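Local coordinates for probable transcriptional regulator PhnF (PDB 2FA1), which is probably a transcriptional regulator, encoded in an operon for alkylphosphonate uptake and C-P lyase, this chain being its C-terminal effector-binding (UTRA) domain, at residues E46-H50 against D71-W75; P125-V129 against A151-F156; N12-Q16 against A97-S101; H19-L25 against L51-R55. One frame throughout, in Å; residues are numbered along the deposited sequence. Where two conformers were deposited one is given.

Interaction 1 (E46-H50 against D71-W75)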
# COMPACT_ATOMS: atom_id res chain seq x y z
N GLU A 46 6.24 20.54 -21.31
CA GLU A 46 5.19 21.56 -21.19
C GLU A 46 4.89 21.74 -19.72
O GLU A 46 4.94 20.73 -18.97
CB GLU A 46 3.89 21.19 -21.92
CG GLU A 46 3.97 21.10 -23.49
CD GLU A 46 4.62 22.30 -24.17
OE1 GLU A 46 4.16 23.44 -23.94
OE2 GLU A 46 5.58 22.11 -24.96
N ASN A 47 4.49 22.97 -19.37
CA ASN A 47 4.33 23.45 -17.98
C ASN A 47 3.23 22.64 -17.35
O ASN A 47 2.27 22.36 -17.96
CB ASN A 47 4.04 24.96 -17.85
CG ASN A 47 5.32 25.82 -17.95
OD1 ASN A 47 6.41 25.28 -17.81
ND2 ASN A 47 5.19 27.13 -18.08
N VAL A 48 3.37 22.43 -16.05
CA VAL A 48 2.30 21.88 -15.20
C VAL A 48 2.35 22.76 -13.92
O VAL A 48 3.25 23.55 -13.75
CB VAL A 48 2.64 20.39 -14.81
CG1 VAL A 48 2.56 19.40 -16.10
CG2 VAL A 48 3.99 20.25 -14.05
N ILE A 49 1.31 22.65 -13.07
CA ILE A 49 1.30 23.35 -11.79
C ILE A 49 1.87 22.30 -10.84
O ILE A 49 1.36 21.21 -10.76
CB ILE A 49 -0.14 23.73 -11.40
CG1 ILE A 49 -0.71 24.80 -12.37
CG2 ILE A 49 -0.14 24.24 -9.93
CD1 ILE A 49 -2.28 24.94 -12.16
N HIS A 50 2.92 22.68 -10.12
CA HIS A 50 3.49 21.78 -9.11
C HIS A 50 3.27 22.42 -7.75
O HIS A 50 3.74 23.55 -7.51
CB HIS A 50 4.98 21.76 -9.41
CG HIS A 50 5.76 20.97 -8.40
ND1 HIS A 50 7.10 21.18 -8.18
CD2 HIS A 50 5.38 19.97 -7.57
CE1 HIS A 50 7.51 20.35 -7.23
NE2 HIS A 50 6.51 19.56 -6.91
N ASP A 71 -3.98 21.13 -15.78
CA ASP A 71 -4.82 22.22 -16.25
C ASP A 71 -4.34 23.53 -15.69
O ASP A 71 -4.60 23.85 -14.49
CB ASP A 71 -6.25 21.95 -15.86
CG ASP A 71 -7.22 22.95 -16.48
OD1 ASP A 71 -6.77 24.06 -16.86
OD2 ASP A 71 -8.44 22.60 -16.53
N LEU A 72 -3.65 24.32 -16.57
CA LEU A 72 -3.04 25.56 -16.07
C LEU A 72 -4.06 26.60 -15.64
O LEU A 72 -3.67 27.59 -14.96
CB LEU A 72 -2.03 26.18 -17.03
CG LEU A 72 -1.02 25.13 -17.51
CD1 LEU A 72 0.02 25.81 -18.37
CD2 LEU A 72 -0.30 24.56 -16.22
N THR A 73 -5.29 26.39 -16.08
CA THR A 73 -6.34 27.32 -15.69
C THR A 73 -6.70 27.15 -14.23
O THR A 73 -7.47 27.98 -13.67
CB THR A 73 -7.65 27.24 -16.46
OG1 THR A 73 -8.36 26.03 -16.26
CG2 THR A 73 -7.34 27.55 -17.97
N LEU A 74 -6.17 26.08 -13.63
CA LEU A 74 -6.34 26.08 -12.15
C LEU A 74 -5.38 26.97 -11.38
O LEU A 74 -5.46 27.06 -10.16
CB LEU A 74 -6.23 24.64 -11.60
CG LEU A 74 -7.17 23.55 -12.13
CD1 LEU A 74 -6.81 22.20 -11.60
CD2 LEU A 74 -8.60 23.90 -11.55
N TRP A 75 -4.45 27.64 -12.07
CA TRP A 75 -3.47 28.41 -11.38
C TRP A 75 -4.00 29.52 -10.44
O TRP A 75 -3.42 29.70 -9.37
CB TRP A 75 -2.42 28.86 -12.43
CG TRP A 75 -1.27 29.64 -11.90
CD1 TRP A 75 -0.88 30.88 -12.31
CD2 TRP A 75 -0.34 29.23 -10.88
NE1 TRP A 75 0.25 31.31 -11.60
CE2 TRP A 75 0.60 30.30 -10.72
CE3 TRP A 75 -0.22 28.06 -10.07
CZ2 TRP A 75 1.66 30.22 -9.80
CZ3 TRP A 75 0.85 27.97 -9.13
CH2 TRP A 75 1.78 29.05 -9.00
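Ile49 and Leu72 mark the closest backbone approach, their CA atoms 6.5 Å apart, where the start of strand 47-57 passes the 3-10 turn 72-74 leading into helix 75-78. That separation is too wide for strand pairing, and side chains make the contact. Ile49 carries most of it, each branch with its own target. Ile49 CD1 pushes into the turn, 3.5 Å from both Asp71 O and Trp75 N, and reaches Leu74 CB at 4.0 Å. Ile49 CG2, anti to the backbone N, approaches the six-membered ring of Trp75, with CE3 at 3.8 Å. On the remaining flank Ile49 CG1 meets Leu72 CD2 at 3.9 Å as the two side chains slide past each other. Leu72 CD2 then extends along the strand to Val48 CA and Asn47 O. Leu29 of strand 23-31 touches Ile49, Leu72 and Trp75. Within the turn, Asp71 OD1 accepts from Thr73 N (2.9 Å), which closes an Asx turn, and from Thr73 OG1 (2.6 Å), a second donor on the same face of the carboxylate plane. These bonds, with Leu74 N to Asp71 O and Trp75 N to Leu72 O, stay within segment 71-75, and its meeting with the strand is nonpolar.

Interaction 2 (P125-V129 against A151-F156)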
# COMPACT_ATOMS: atom_id res chain seq x y z
N PRO A 125 13.94 3.67 5.47
CA PRO A 125 12.80 3.22 4.63
C PRO A 125 11.59 4.18 4.49
O PRO A 125 11.02 4.67 5.52
CB PRO A 125 12.36 1.90 5.30
CG PRO A 125 13.58 1.41 5.88
CD PRO A 125 14.22 2.65 6.49
N LEU A 126 11.17 4.36 3.22
CA LEU A 126 10.03 5.24 2.89
C LEU A 126 8.96 4.44 2.18
O LEU A 126 9.34 3.52 1.41
CB LEU A 126 10.42 6.37 1.95
CG LEU A 126 11.56 7.31 2.24
CD1 LEU A 126 11.79 8.19 0.99
CD2 LEU A 126 11.14 8.08 3.46
N LEU A 127 7.68 4.78 2.39
CA LEU A 127 6.58 4.25 1.56
C LEU A 127 6.36 5.29 0.49
O LEU A 127 6.32 6.53 0.80
CB LEU A 127 5.30 4.10 2.37
CG LEU A 127 5.18 2.80 3.17
CD1 LEU A 127 4.22 2.85 4.44
CD2 LEU A 127 4.86 1.67 2.21
N CYS A 128 6.25 4.86 -0.77
CA CYS A 128 6.02 5.79 -1.83
C CYS A 128 4.67 5.45 -2.47
O CYS A 128 4.46 4.29 -2.88
CB CYS A 128 7.12 5.68 -2.84
SG CYS A 128 6.81 6.62 -4.41
N VAL A 129 3.72 6.42 -2.47
CA VAL A 129 2.36 6.13 -2.97
C VAL A 129 2.15 7.10 -4.13
O VAL A 129 2.26 8.35 -3.97
CB VAL A 129 1.23 6.30 -1.92
CG1 VAL A 129 -0.09 6.02 -2.57
CG2 VAL A 129 1.43 5.32 -0.77
N ALA A 151 8.34 5.34 6.73
CA ALA A 151 7.67 4.11 7.05
C ALA A 151 7.80 3.73 8.52
O ALA A 151 7.02 2.88 9.00
CB ALA A 151 8.23 3.01 6.18
N ASP A 152 8.74 4.37 9.25
CA ASP A 152 8.76 4.14 10.68
C ASP A 152 7.65 4.86 11.47
O ASP A 152 7.55 4.62 12.69
CB ASP A 152 10.16 4.39 11.27
CG ASP A 152 10.62 5.82 11.15
OD1 ASP A 152 10.03 6.56 10.36
OD2 ASP A 152 11.64 6.23 11.79
N MET A 153 6.82 5.68 10.81
CA MET A 153 5.85 6.53 11.49
C MET A 153 4.42 6.45 10.92
O MET A 153 3.41 6.84 11.54
CB MET A 153 6.36 7.98 11.46
CG MET A 153 7.66 8.18 12.20
SD MET A 153 7.38 8.14 13.99
CE MET A 153 6.03 9.24 14.00
N ILE A 154 4.29 5.94 9.71
CA ILE A 154 2.93 5.87 9.12
C ILE A 154 2.67 4.54 8.44
O ILE A 154 3.58 4.07 7.71
CB ILE A 154 2.71 7.02 8.11
CG1 ILE A 154 2.49 8.40 8.78
CG2 ILE A 154 1.42 6.77 7.27
CD1 ILE A 154 2.68 9.59 7.79
N GLU A 155 1.48 3.94 8.72
CA GLU A 155 0.97 2.75 8.01
C GLU A 155 -0.32 3.17 7.28
O GLU A 155 -1.05 4.08 7.73
CB GLU A 155 0.75 1.63 9.06
CG GLU A 155 -0.17 0.48 8.61
CD GLU A 155 -0.17 -0.68 9.61
OE1 GLU A 155 -0.59 -0.43 10.76
OE2 GLU A 155 0.23 -1.84 9.27
N PHE A 156 -0.58 2.57 6.13
CA PHE A 156 -1.78 2.91 5.37
C PHE A 156 -2.85 1.91 5.63
O PHE A 156 -2.57 0.74 5.78
CB PHE A 156 -1.51 2.95 3.87
CG PHE A 156 -0.70 4.17 3.44
CD1 PHE A 156 -1.35 5.37 3.22
CD2 PHE A 156 0.68 4.07 3.20
CE1 PHE A 156 -0.58 6.55 2.86
CE2 PHE A 156 1.45 5.19 2.84
CZ PHE A 156 0.81 6.41 2.65
O HOH W 1 11.79 6.69 7.42
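Leu127 (chi1 -84°) and Phe156 both place CG beside the backbone N, which lets the two side chains slide past each other with Leu127 CD1 3.9 Å from Phe156 CD2. Val129 turns CG2 anti to its carbonyl carbon, and that methyl lies 3.6 Å from both Phe156 CE2 and Phe156 CZ. Leu127 CD1 also abuts the backbone, 3.5 Å from Ile154 O. The strand axes run 9.0 Å apart at a 36° angle, too far for direct pairing: strand 125-135 belongs to the six-stranded antiparallel sheet of the UTRA domain, whereas strand 154-159 pairs in parallel with strand 9-12, so apolar side chains fill the space between them. The segments come together at Ala151, in the turn that follows strand 143-150. Ala151 N donates to Pro125 O at 3.0 Å, with an angle of 158° at the hydrogen, and Ala151 CB rests 3.3 Å from the same oxygen. A water donates to Pro125 O as well, and weakly to Asp152 OD1; Asp152 OD2 forms a salt bridge with Arg150. Phe156 joins an antiparallel strand of the second subunit, while Glu155 makes salt bridges to Arg104 and Arg130 of that subunit.

Interaction 3 (N12-Q16 against A97-S101)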
# COMPACT_ATOMS: atom_id res chain seq x y z
N ASN A 12 -5.53 6.75 5.79
CA ASN A 12 -6.37 6.06 4.83
C ASN A 12 -5.82 6.17 3.39
O ASN A 12 -5.59 7.25 2.82
CB ASN A 12 -7.82 6.54 5.02
CG ASN A 12 -8.83 5.92 4.05
OD1 ASN A 12 -8.51 5.38 2.99
ND2 ASN A 12 -10.11 6.03 4.44
N LEU A 13 -5.57 5.02 2.80
CA LEU A 13 -4.93 4.95 1.49
C LEU A 13 -5.84 5.63 0.48
O LEU A 13 -5.38 6.22 -0.47
CB LEU A 13 -4.64 3.47 1.11
CG LEU A 13 -3.92 3.24 -0.22
CD1 LEU A 13 -2.49 3.81 -0.14
CD2 LEU A 13 -3.88 1.80 -0.55
N LEU A 14 -7.15 5.57 0.70
CA LEU A 14 -8.06 6.15 -0.28
C LEU A 14 -8.41 7.62 -0.03
O LEU A 14 -9.06 8.23 -0.89
CB LEU A 14 -9.33 5.29 -0.43
CG LEU A 14 -9.08 3.81 -0.70
CD1 LEU A 14 -10.29 2.99 -0.21
CD2 LEU A 14 -8.74 3.59 -2.20
N ASP A 15 -7.96 8.18 1.11
CA ASP A 15 -8.02 9.64 1.36
C ASP A 15 -7.28 10.33 0.23
O ASP A 15 -6.17 9.94 -0.11
CB ASP A 15 -7.41 10.08 2.69
CG ASP A 15 -8.39 9.97 3.87
OD1 ASP A 15 -7.92 9.80 5.02
OD2 ASP A 15 -9.62 10.07 3.67
N GLN A 16 -7.94 11.33 -0.35
CA GLN A 16 -7.45 12.12 -1.49
C GLN A 16 -6.63 13.32 -1.04
O GLN A 16 -6.96 13.97 -0.04
CB GLN A 16 -8.65 12.59 -2.33
CG GLN A 16 -9.40 11.54 -3.17
CD GLN A 16 -8.55 10.97 -4.32
OE1 GLN A 16 -7.54 10.25 -4.08
NE2 GLN A 16 -8.93 11.28 -5.54
N ALA A 97 -14.02 17.58 -7.60
CA ALA A 97 -13.71 16.56 -6.53
C ALA A 97 -13.02 15.49 -7.35
O ALA A 97 -13.54 14.94 -8.32
CB ALA A 97 -14.96 16.04 -5.79
N LEU A 98 -11.74 15.32 -7.07
CA LEU A 98 -10.97 14.41 -7.86
C LEU A 98 -11.25 12.99 -7.41
O LEU A 98 -11.44 12.75 -6.20
CB LEU A 98 -9.48 14.71 -7.63
CG LEU A 98 -9.18 16.12 -7.99
CD1 LEU A 98 -7.81 16.59 -7.35
CD2 LEU A 98 -9.19 16.12 -9.46
N ARG A 99 -11.29 12.07 -8.36
CA ARG A 99 -11.44 10.66 -8.07
C ARG A 99 -10.30 9.87 -8.70
O ARG A 99 -9.87 10.11 -9.83
CB ARG A 99 -12.78 10.13 -8.59
CG ARG A 99 -13.97 10.67 -7.84
CD ARG A 99 -14.18 9.95 -6.51
NE ARG A 99 -14.63 10.85 -5.45
CZ ARG A 99 -15.32 11.97 -5.63
NH1 ARG A 99 -15.72 12.35 -6.85
NH2 ARG A 99 -15.65 12.70 -4.58
N ARG A 100 -9.86 8.90 -7.93
CA ARG A 100 -8.66 8.11 -8.19
C ARG A 100 -8.85 7.11 -9.35
O ARG A 100 -9.86 6.38 -9.39
CB ARG A 100 -8.39 7.40 -6.89
CG ARG A 100 -7.18 6.49 -6.83
CD ARG A 100 -5.95 7.15 -6.29
NE ARG A 100 -6.21 7.83 -5.02
CZ ARG A 100 -5.93 7.31 -3.84
NH1 ARG A 100 -5.27 6.17 -3.78
NH2 ARG A 100 -6.24 7.97 -2.70
N SER A 101 -7.93 7.04 -10.27
CA SER A 101 -8.01 5.94 -11.21
C SER A 101 -7.04 4.84 -10.90
O SER A 101 -7.37 3.63 -11.05
CB SER A 101 -7.82 6.34 -12.67
OG SER A 101 -6.53 6.79 -12.97
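Edge-on contacts define the Arg100 guanidinium: Leu13 O and Gln16 OE1 both lie at its rim in the plane, while Leu14 O stands oblique to it. The Gln16 amide is turned 26° from the guanidinium, and Leu98 O lies close to that amide plane on the NE2 side. Here the loop following strand 9-12 meets strand 98-109, an outermost strand of the UTRA domain's antiparallel sheet within the chain. The loop enters as a type I beta turn from Asn12 to Asp15, supported by an Asx turn in which Asn12 OD1 accepts from Leu14 N at 2.7 Å. Arg100 bends at chi2 and chi3, bringing its head side-on to Gln16: Arg100 NE at 2.9 Å and Arg100 NH2 at 3.0 Å both donate to Gln16 OE1 from the same face of the amide. Arg100 NH2 also gives Leu13 O a bond of 3.0 Å on a lone pair, and Arg100 NH1 adds a weak one to that carbonyl. Two acceptors from the loop thus fix the rotation of the guanidinium, and the nearby positive charge would be expected to polarise the Gln16 amide. Asn133 and Thr103 hold Gln16 NE2 and Arg100 NH1 respectively, while His160 of the second subunit packs on Arg100. Gln16 NE2 bonds to Leu98 O at 3.0 Å with an angle of 170° at the hydrogen, yet it arrives from above the carbonyl plane, 68° out of it.

Interaction 4 (H19-L25 against L51-R55)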
# COMPACT_ATOMS: atom_id res chain seq x y z
N HIS A 19 -2.97 15.81 4.08
CA HIS A 19 -3.65 15.83 5.44
C HIS A 19 -4.22 17.22 5.84
O HIS A 19 -3.63 18.22 5.49
CB HIS A 19 -2.58 15.45 6.47
CG HIS A 19 -3.11 15.19 7.84
ND1 HIS A 19 -3.09 16.14 8.84
CD2 HIS A 19 -3.66 14.08 8.38
CE1 HIS A 19 -3.60 15.62 9.94
NE2 HIS A 19 -3.98 14.39 9.68
N PRO A 20 -5.32 17.33 6.66
CA PRO A 20 -5.83 18.66 7.09
C PRO A 20 -4.88 19.60 7.82
O PRO A 20 -5.14 20.80 7.87
CB PRO A 20 -7.08 18.32 7.95
CG PRO A 20 -7.42 16.94 7.55
CD PRO A 20 -6.18 16.23 7.12
N THR A 21 -3.73 19.08 8.32
CA THR A 21 -2.67 19.90 8.86
C THR A 21 -1.47 20.03 7.92
O THR A 21 -0.43 20.57 8.33
CB THR A 21 -2.04 19.24 10.14
OG1 THR A 21 -1.42 18.00 9.75
CG2 THR A 21 -3.07 19.07 11.14
N SER A 22 -1.61 19.61 6.67
CA SER A 22 -0.46 19.72 5.72
C SER A 22 -0.21 21.17 5.41
O SER A 22 -1.15 22.00 5.46
CB SER A 22 -0.63 18.92 4.46
OG SER A 22 -1.49 19.58 3.59
N GLU A 23 1.07 21.50 5.23
CA GLU A 23 1.47 22.86 4.81
C GLU A 23 1.97 22.87 3.41
O GLU A 23 2.65 21.95 2.98
CB GLU A 23 2.59 23.33 5.69
CG GLU A 23 2.18 23.50 7.12
CD GLU A 23 1.39 24.77 7.36
OE1 GLU A 23 1.42 25.71 6.53
OE2 GLU A 23 0.78 24.80 8.43
N LYS A 24 1.70 23.95 2.69
CA LYS A 24 2.33 24.14 1.34
C LYS A 24 3.76 24.51 1.50
O LYS A 24 4.08 25.54 2.18
CB LYS A 24 1.56 25.25 0.56
CG LYS A 24 2.11 25.28 -0.89
CD LYS A 24 1.30 26.32 -1.77
CE LYS A 24 1.54 27.78 -1.33
NZ LYS A 24 0.85 28.71 -2.33
N LEU A 25 4.61 23.82 0.76
CA LEU A 25 6.02 24.16 0.65
C LEU A 25 6.28 24.95 -0.61
O LEU A 25 7.10 25.85 -0.59
CB LEU A 25 6.86 22.87 0.55
CG LEU A 25 7.32 22.33 1.98
CD1 LEU A 25 6.41 22.43 3.05
CD2 LEU A 25 8.10 20.99 1.75
N LEU A 51 2.59 21.65 -6.87
CA LEU A 51 2.42 22.04 -5.45
C LEU A 51 3.14 20.99 -4.65
O LEU A 51 2.92 19.79 -4.90
CB LEU A 51 0.94 21.98 -5.08
CG LEU A 51 0.40 23.39 -4.99
CD1 LEU A 51 0.32 23.87 -6.47
CD2 LEU A 51 -0.96 23.44 -4.39
N ARG A 52 3.89 21.41 -3.62
CA ARG A 52 4.47 20.41 -2.73
C ARG A 52 3.92 20.66 -1.33
O ARG A 52 3.85 21.83 -0.87
CB ARG A 52 5.97 20.58 -2.77
CG ARG A 52 6.69 19.59 -1.71
CD ARG A 52 8.18 19.90 -1.79
NE ARG A 52 8.70 19.43 -3.11
CZ ARG A 52 9.72 19.95 -3.80
NH1 ARG A 52 10.41 21.04 -3.39
NH2 ARG A 52 10.04 19.39 -4.98
N THR A 53 3.51 19.60 -0.64
CA THR A 53 2.97 19.80 0.74
C THR A 53 3.77 18.90 1.67
O THR A 53 4.40 17.92 1.26
CB THR A 53 1.48 19.38 0.85
OG1 THR A 53 1.29 18.00 0.43
CG2 THR A 53 0.55 20.27 -0.17
N LEU A 54 3.68 19.27 2.97
CA LEU A 54 4.38 18.40 3.95
C LEU A 54 3.55 18.40 5.24
O LEU A 54 3.03 19.45 5.67
CB LEU A 54 5.67 19.09 4.27
CG LEU A 54 6.64 18.32 5.20
CD1 LEU A 54 7.14 17.08 4.62
CD2 LEU A 54 7.74 19.23 5.64
N ARG A 55 3.51 17.21 5.84
CA ARG A 55 2.82 17.06 7.19
C ARG A 55 4.00 16.89 8.18
O ARG A 55 4.93 16.01 7.95
CB ARG A 55 1.92 15.85 7.13
CG ARG A 55 1.43 15.56 8.58
CD ARG A 55 0.57 14.27 8.67
NE ARG A 55 0.12 14.08 10.07
CZ ARG A 55 -0.55 13.01 10.47
NH1 ARG A 55 -0.81 12.04 9.61
NH2 ARG A 55 -0.95 12.90 11.72
O HOH W 2 0.16 16.41 11.45
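Leu25 N donates to Arg52 O over 2.7 Å, the shortest polar bond between these strands, with an angle of 168° at the hydrogen. The next pair, Lys24 with Thr53, is non-hydrogen-bonded, its CA atoms 4.4 Å apart. Glu23 and Leu54 follow as a hydrogen-bonded pair, N to O at 2.9 Å in both directions. Beside this backbone pairing Leu25 lies across two neighbours: CD1 reaches Leu54 CB at 3.6 Å, and CD2 touches the aliphatic part of Arg52 at CD (3.7 Å), whose charged head turns to Asp66. Before the strand, the type I turn from His19 to Ser22 offers a flat surface to Arg55. The Arg55 chain is extended from CG to NE and lays its guanidinium on the His19 ring, centres 3.9 Å apart and planes 8° from parallel; Pro20 CD occupies the other face of the ring. Thr21 holds the imidazole, its N and OG1 both hydrogen-bonded to His19 ND1, and a water joins Thr21 OG1 to Arg55 NE. Phe9 adds a cation-pi contact with Arg55. The first residues of strand 23-31, an outermost strand of the UTRA sheet within this chain, thus pair antiparallel with strand 47-57, the Arg55 guanidinium stacked on His19 in the preceding turn.

How the interactions relate
All four contacts reach the six-stranded antiparallel sheet. Interactions 1 and 4 share strand 47-57, with centres 18 Å apart: one takes its beginning, the other its middle, and their segments alternate along the chain. Interaction 3 spans both in sequence, its first segment leading directly toward interaction 4, whereas interaction 2 follows after all three. Interactions 1 and 2 lie on opposite sides of the chain's centre, 29 Å between contact centres. Interactions 2 and 3 touch: Leu13 CD1 is 3.9 Å from Phe156 CD1 and 4.1 Å from Val129 CG1. Both also contact the second subunit, so they lie where terminal strands 9-12 and 154-159, the large sheet and that subunit meet; 1 and 4 involve a single subunit.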